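Local coordinates for protein beta-lactamase (Nostoc sp., PDB 6NHS) that probably hydrolyses the beta-lactam ring of penicillin-type antibiotics, as a class D member of the serine beta-lactamases, at residues L31-S36 / A242-E247; M190-T195 / V248-L253. All blocks are in the same frame, centred on the assembly; numbering follows the deposited sequence.

Contact 1 of 2, residues L31-S36 / A242-E247. With EDO (1,2-ethanediol), chain E.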
loop_
_atom_site.group_PDB
_atom_site.type_symbol
_atom_site.label_atom_id
_atom_site.label_comp_id
_atom_site.label_asym_id
_atom_site.label_seq_id
_atom_site.Cartn_x
_atom_site.Cartn_y
_atom_site.Cartn_z
ATOM N N LEU A 31 -0.047 -3.856 -22.414
ATOM C CA LEU A 31 1.126 -3.173 -21.889
ATOM C C LEU A 31 2.347 -4.076 -21.786
ATOM O O LEU A 31 3.413 -3.603 -21.381
ATOM C CB LEU A 31 0.804 -2.574 -20.519
ATOM C CG LEU A 31 -0.365 -1.591 -20.564
ATOM C CD1 LEU A 31 -0.769 -1.161 -19.175
ATOM C CD2 LEU A 31 -0.016 -0.374 -21.421
ATOM N N GLY A 32 2.219 -5.353 -22.140
ATOM C CA GLY A 32 3.361 -6.251 -22.136
ATOM C C GLY A 32 3.940 -6.528 -20.767
ATOM O O GLY A 32 5.155 -6.713 -20.644
ATOM N N ILE A 33 3.106 -6.569 -19.732
ATOM C CA ILE A 33 3.586 -6.818 -18.379
ATOM C C ILE A 33 2.951 -8.096 -17.845
ATOM O O ILE A 33 1.825 -8.461 -18.204
ATOM C CB ILE A 33 3.306 -5.631 -17.428
ATOM C CG1 ILE A 33 1.861 -5.662 -16.939
ATOM C CG2 ILE A 33 3.591 -4.298 -18.119
ATOM C CD1 ILE A 33 1.535 -4.551 -15.990
ATOM N N LYS A 34 3.695 -8.785 -16.987
ATOM C CA LYS A 34 3.209 -9.961 -16.284
ATOM C C LYS A 34 2.783 -9.549 -14.885
ATOM O O LYS A 34 3.500 -8.804 -14.208
ATOM C CB LYS A 34 4.288 -11.041 -16.215
ATOM C CG LYS A 34 4.771 -11.515 -17.573
ATOM C CD LYS A 34 5.723 -12.691 -17.434
ATOM C CE LYS A 34 6.173 -13.209 -18.794
ATOM N NZ LYS A 34 7.095 -14.373 -18.657
ATOM N N GLY A 35 1.617 -10.018 -14.455
ATOM C CA GLY A 35 1.169 -9.692 -13.110
ATOM C C GLY A 35 -0.252 -10.141 -12.857
ATOM O O GLY A 35 -0.767 -11.042 -13.527
ATOM N N SER A 36 -0.883 -9.488 -11.887
ATOM C CA SER A 36 -2.208 -9.881 -11.437
ATOM C C SER A 36 -2.944 -8.663 -10.913
ATOM O O SER A 36 -2.347 -7.621 -10.623
ATOM C CB SER A 36 -2.133 -10.947 -10.338
ATOM O OG SER A 36 -1.419 -10.452 -9.216
ATOM N N ALA A 242 7.158 0.377 -14.490
ATOM C CA ALA A 242 6.676 0.953 -13.237
ATOM C C ALA A 242 5.393 1.749 -13.441
ATOM O O ALA A 242 4.484 1.698 -12.607
ATOM C CB ALA A 242 7.756 1.834 -12.612
ATOM N N ALA A 243 5.301 2.494 -14.545
ATOM C CA ALA A 243 4.089 3.254 -14.826
ATOM C C ALA A 243 2.878 2.351 -15.029
ATOM O O ALA A 243 1.741 2.804 -14.851
ATOM C CB ALA A 243 4.294 4.137 -16.060
ATOM N N ALA A 244 3.091 1.081 -15.379
ATOM C CA ALA A 244 1.969 0.182 -15.596
ATOM C C ALA A 244 1.256 -0.187 -14.302
ATOM O O ALA A 244 0.125 -0.674 -14.360
ATOM C CB ALA A 244 2.443 -1.082 -16.313
ATOM N N ARG A 245 1.886 0.035 -13.142
ATOM C CA ARG A 245 1.249 -0.276 -11.862
ATOM C C ARG A 245 -0.112 0.401 -11.744
ATOM O O ARG A 245 -1.122 -0.247 -11.448
ATOM C CB ARG A 245 2.149 0.166 -10.706
ATOM C CG ARG A 245 3.397 -0.670 -10.502
ATOM C CD ARG A 245 4.261 -0.054 -9.424
ATOM N NE ARG A 245 4.734 1.277 -9.805
ATOM C CZ ARG A 245 5.462 2.056 -9.014
ATOM N NH1 ARG A 245 5.856 3.254 -9.428
ATOM N NH2 ARG A 245 5.801 1.629 -7.804
ATOM N N ILE A 246 -0.150 1.712 -11.976
ATOM C CA ILE A 246 -1.402 2.450 -11.868
ATOM C C ILE A 246 -2.239 2.287 -13.131
ATOM O O ILE A 246 -3.468 2.177 -13.063
ATOM C CB ILE A 246 -1.099 3.926 -11.548
ATOM C CG1 ILE A 246 -0.579 4.039 -10.110
ATOM C CG2 ILE A 246 -2.325 4.804 -11.768
ATOM C CD1 ILE A 246 -0.123 5.404 -9.718
ATOM N N GLU A 247 -1.588 2.232 -14.297
ATOM C CA GLU A 247 -2.326 2.182 -15.556
ATOM C C GLU A 247 -3.153 0.904 -15.681
ATOM O O GLU A 247 -4.297 0.948 -16.154
ATOM C CB GLU A 247 -1.359 2.330 -16.730
ATOM C CG GLU A 247 -2.028 2.400 -18.100
ATOM C CD GLU A 247 -2.979 3.579 -18.249
ATOM O OE1 GLU A 247 -2.842 4.568 -17.503
ATOM O OE2 GLU A 247 -3.873 3.509 -19.115
HETATM C C1 EDO E . 7.467 3.328 -5.011
HETATM O O1 EDO E . 6.057 3.528 -4.902
HETATM C C2 EDO E . 7.895 3.663 -6.435
HETATM O O2 EDO E . 7.071 4.717 -6.943
#
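One methyl group, CB of A244, receives both branches of I33, and no hydrogen bond crosses between the two segments. The contact joins the loop 31-34 to helix 239-255, the C-terminal helix that lies over one face of the antiparallel sheet in this penicillin-recognising fold. I33 reaches A244 with CD1 at 3.6 Å from A244 CB and CG2 at 3.9 Å from the same atom. Its torsions account for this double reach: chi1 of 80° tucks CG1 between N and C, and the extended chi2 carries CD1 out to A244 while CG2 reaches it on the other branch. L31 touches the helix one turn further on, its CD1 lying 3.9 Å from E247 CG. These two side chains meet at about a right angle; chi1 of -176° sets E247 CG opposite the backbone N and against L31, and the bend at chi2 turns the carboxylate aside, where OE2 forms a salt bridge with R251. The turn between L31 and I33 is set by G32, whose positive phi makes it the C-prime residue of the Schellman motif ending helix 25-30. R245 has its CB pointing away from the loop. Its NH2 bonds to G205 O of strand 198-207, and NH1 donates to O2 of a bound ethanediol, probably from the crystallisation liquor, at 3.1 Å. The helix is kinked here, and A242 O is gripped twice by one residue, from opposite faces of its carbonyl plane: R245 N at 3.1 Å and R245 NE at 2.8 Å.

Contact 2 of 2, residues M190-T195 / V248-L253; sequences MIYERT and VTRRSL
E193 and R250 approach from opposite directions, and the carboxylate meets the guanidinium edge in a two-bond salt bridge as modelled, although their CA atoms are 11.2 Å apart. Both chains are drawn out to cover that gap. E193 has CG anti to its backbone N (chi1 -180°) and stays extended beyond it, while R250 is extended from CG to NE and then turns its guanidinium at chi4 (-84°). The two flat groups are tilted 25° from each other. R250 NH2 donates to E193 OE2 on its syn side at 2.9 Å, with the acceptor close to the guanidinium plane. The partner bond, R250 NH1 to E193 OE1, is modelled at 2.3 Å, which is too short to be taken literally, so its exact length is doubtful. The strand 191-194 is the outermost strand on its side of the six-stranded sheet, and a classic beta bulge, in which Y192 and E193 both face L200, places these consecutive side chains on the same arginine. Y192 CE2 is 3.7 Å from R250 NH1, which lies at the ring edge near its plane. A water joins the pair further out, 2.7 Å from Y192 OH, and accepts a bond from R250 NH1 at 2.8 Å. E193 OE2 takes part in a further hydrogen bond with Y198 OH.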
loop_
_atom_site.group_PDB
_atom_site.type_symbol
_atom_site.label_atom_id
_atom_site.label_comp_id
_atom_site.label_asym_id
_atom_site.label_seq_id
_atom_site.Cartn_x
_atom_site.Cartn_y
_atom_site.Cartn_z
HETATM N N MSE A 190 -4.258 8.882 2.114
HETATM C CA MSE A 190 -4.296 7.899 1.032
HETATM C C MSE A 190 -4.955 8.426 -0.244
HETATM O O MSE A 190 -4.882 7.780 -1.282
HETATM C CB MSE A 190 -5.042 6.632 1.471
HETATM C CG MSE A 190 -4.298 5.762 2.475
HETATM SE SE MSE A 190 -5.409 4.274 3.052
HETATM C CE MSE A 190 -5.537 3.332 1.344
ATOM N N ILE A 191 -5.616 9.584 -0.174
ATOM C CA ILE A 191 -6.332 10.083 -1.347
ATOM C C ILE A 191 -5.337 10.312 -2.473
ATOM O O ILE A 191 -4.397 11.105 -2.339
ATOM C CB ILE A 191 -7.109 11.364 -1.019
ATOM C CG1 ILE A 191 -8.255 11.087 -0.040
ATOM C CG2 ILE A 191 -7.642 12.011 -2.319
ATOM C CD1 ILE A 191 -8.980 12.362 0.417
ATOM N N TYR A 192 -5.535 9.609 -3.587
ATOM C CA TYR A 192 -4.680 9.714 -4.763
ATOM C C TYR A 192 -5.311 10.535 -5.880
ATOM O O TYR A 192 -4.629 11.345 -6.520
ATOM C CB TYR A 192 -4.339 8.311 -5.294
ATOM C CG TYR A 192 -3.542 8.335 -6.577
ATOM C CD1 TYR A 192 -2.193 8.665 -6.570
ATOM C CD2 TYR A 192 -4.140 8.047 -7.797
ATOM C CE1 TYR A 192 -1.461 8.703 -7.741
ATOM C CE2 TYR A 192 -3.416 8.078 -8.973
ATOM C CZ TYR A 192 -2.077 8.407 -8.938
ATOM O OH TYR A 192 -1.348 8.445 -10.105
ATOM N N GLU A 193 -6.606 10.353 -6.118
ATOM C CA GLU A 193 -7.285 11.033 -7.209
ATOM C C GLU A 193 -8.752 11.170 -6.839
ATOM O O GLU A 193 -9.338 10.250 -6.267
ATOM C CB GLU A 193 -7.117 10.254 -8.516
ATOM C CG GLU A 193 -7.774 10.867 -9.721
ATOM C CD GLU A 193 -7.366 10.145 -10.979
ATOM O OE1 GLU A 193 -6.181 10.251 -11.360
ATOM O OE2 GLU A 193 -8.216 9.451 -11.564
ATOM N N ARG A 194 -9.342 12.317 -7.164
ATOM C CA ARG A 194 -10.698 12.597 -6.717
ATOM C C ARG A 194 -11.397 13.513 -7.710
ATOM O O ARG A 194 -10.840 14.537 -8.111
ATOM C CB ARG A 194 -10.681 13.233 -5.325
ATOM C CG ARG A 194 -12.028 13.701 -4.839
ATOM C CD ARG A 194 -11.982 14.008 -3.360
ATOM N NE ARG A 194 -13.286 14.418 -2.851
ATOM C CZ ARG A 194 -13.660 14.312 -1.580
ATOM N NH1 ARG A 194 -14.868 14.713 -1.209
ATOM N NH2 ARG A 194 -12.831 13.793 -0.680
ATOM N N THR A 195 -12.614 13.130 -8.106
ATOM C CA THR A 195 -13.497 13.940 -8.940
ATOM C C THR A 195 -14.853 14.001 -8.241
ATOM O O THR A 195 -15.025 13.360 -7.194
ATOM C CB THR A 195 -13.629 13.345 -10.349
ATOM O OG1 THR A 195 -14.461 12.177 -10.304
ATOM C CG2 THR A 195 -12.267 12.981 -10.925
ATOM N N VAL A 248 -2.607 -0.248 -15.273
ATOM C CA VAL A 248 -3.421 -1.460 -15.380
ATOM C C VAL A 248 -4.560 -1.417 -14.378
ATOM O O VAL A 248 -5.650 -1.935 -14.651
ATOM C CB VAL A 248 -2.596 -2.752 -15.211
ATOM C CG1 VAL A 248 -1.511 -2.833 -16.244
ATOM C CG2 VAL A 248 -2.023 -2.867 -13.815
ATOM N N THR A 249 -4.338 -0.805 -13.212
ATOM C CA THR A 249 -5.428 -0.611 -12.265
ATOM C C THR A 249 -6.516 0.266 -12.875
ATOM O O THR A 249 -7.706 -0.066 -12.810
ATOM C CB THR A 249 -4.894 0.003 -10.969
ATOM O OG1 THR A 249 -3.794 -0.777 -10.487
ATOM C CG2 THR A 249 -5.978 0.025 -9.904
ATOM N N ARG A 250 -6.116 1.384 -13.494
ATOM C CA ARG A 250 -7.070 2.269 -14.161
ATOM C C ARG A 250 -7.872 1.526 -15.216
ATOM O O ARG A 250 -9.105 1.600 -15.247
ATOM C CB ARG A 250 -6.344 3.443 -14.825
ATOM C CG ARG A 250 -5.718 4.432 -13.905
ATOM C CD ARG A 250 -5.305 5.675 -14.691
ATOM N NE ARG A 250 -4.823 6.692 -13.777
ATOM C CZ ARG A 250 -5.621 7.533 -13.135
ATOM N NH1 ARG A 250 -5.102 8.425 -12.304
ATOM N NH2 ARG A 250 -6.933 7.492 -13.347
ATOM N N ARG A 251 -7.178 0.824 -16.114
ATOM C CA ARG A 251 -7.863 0.136 -17.201
ATOM C C ARG A 251 -8.773 -0.963 -16.673
ATOM O O ARG A 251 -9.841 -1.220 -17.241
ATOM C CB ARG A 251 -6.841 -0.426 -18.188
ATOM C CG ARG A 251 -5.963 0.650 -18.810
ATOM C CD ARG A 251 -5.127 0.098 -19.945
ATOM N NE ARG A 251 -4.241 1.113 -20.507
ATOM C CZ ARG A 251 -3.609 0.991 -21.670
ATOM N NH1 ARG A 251 -3.772 -0.102 -22.405
ATOM N NH2 ARG A 251 -2.820 1.968 -22.102
ATOM N N SER A 252 -8.373 -1.619 -15.580
ATOM C CA SER A 252 -9.214 -2.662 -14.998
ATOM C C SER A 252 -10.507 -2.077 -14.444
ATOM O O SER A 252 -11.600 -2.584 -14.723
ATOM C CB SER A 252 -8.448 -3.407 -13.905
ATOM O OG SER A 252 -7.248 -3.961 -14.415
ATOM N N LEU A 253 -10.400 -1.001 -13.660
ATOM C CA LEU A 253 -11.584 -0.362 -13.093
ATOM C C LEU A 253 -12.515 0.162 -14.182
ATOM O O LEU A 253 -13.741 0.032 -14.074
ATOM C CB LEU A 253 -11.165 0.769 -12.154
ATOM C CG LEU A 253 -10.412 0.332 -10.893
ATOM C CD1 LEU A 253 -9.875 1.538 -10.138
ATOM C CD2 LEU A 253 -11.302 -0.511 -9.993
HETATM O O HOH W 1 -2.299 8.285 -12.578
#

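Contacts 1 and 2 use consecutive six-residue segments of helix 239-255, their centres about 14 Å apart, and along the chain their segments alternate. Contact 1 ties the helix to the loop leading into strand 35-41; contact 2 ties it to the edge strand 191-194, towards the other side of the same sheet. They touch directly: V248 CG1 of contact 2 is 3.5 Å from L31 CD1 of contact 1, and I246 CD1 of contact 1 is 3.3 Å from Y192 OH of contact 2. The ethanediol near contact 1, probably a crystallisation additive, also bonds to T204 OG1, within what is probably the active-site KTG motif (K203 to G205), paired with the SxxK motif of S63 and K66.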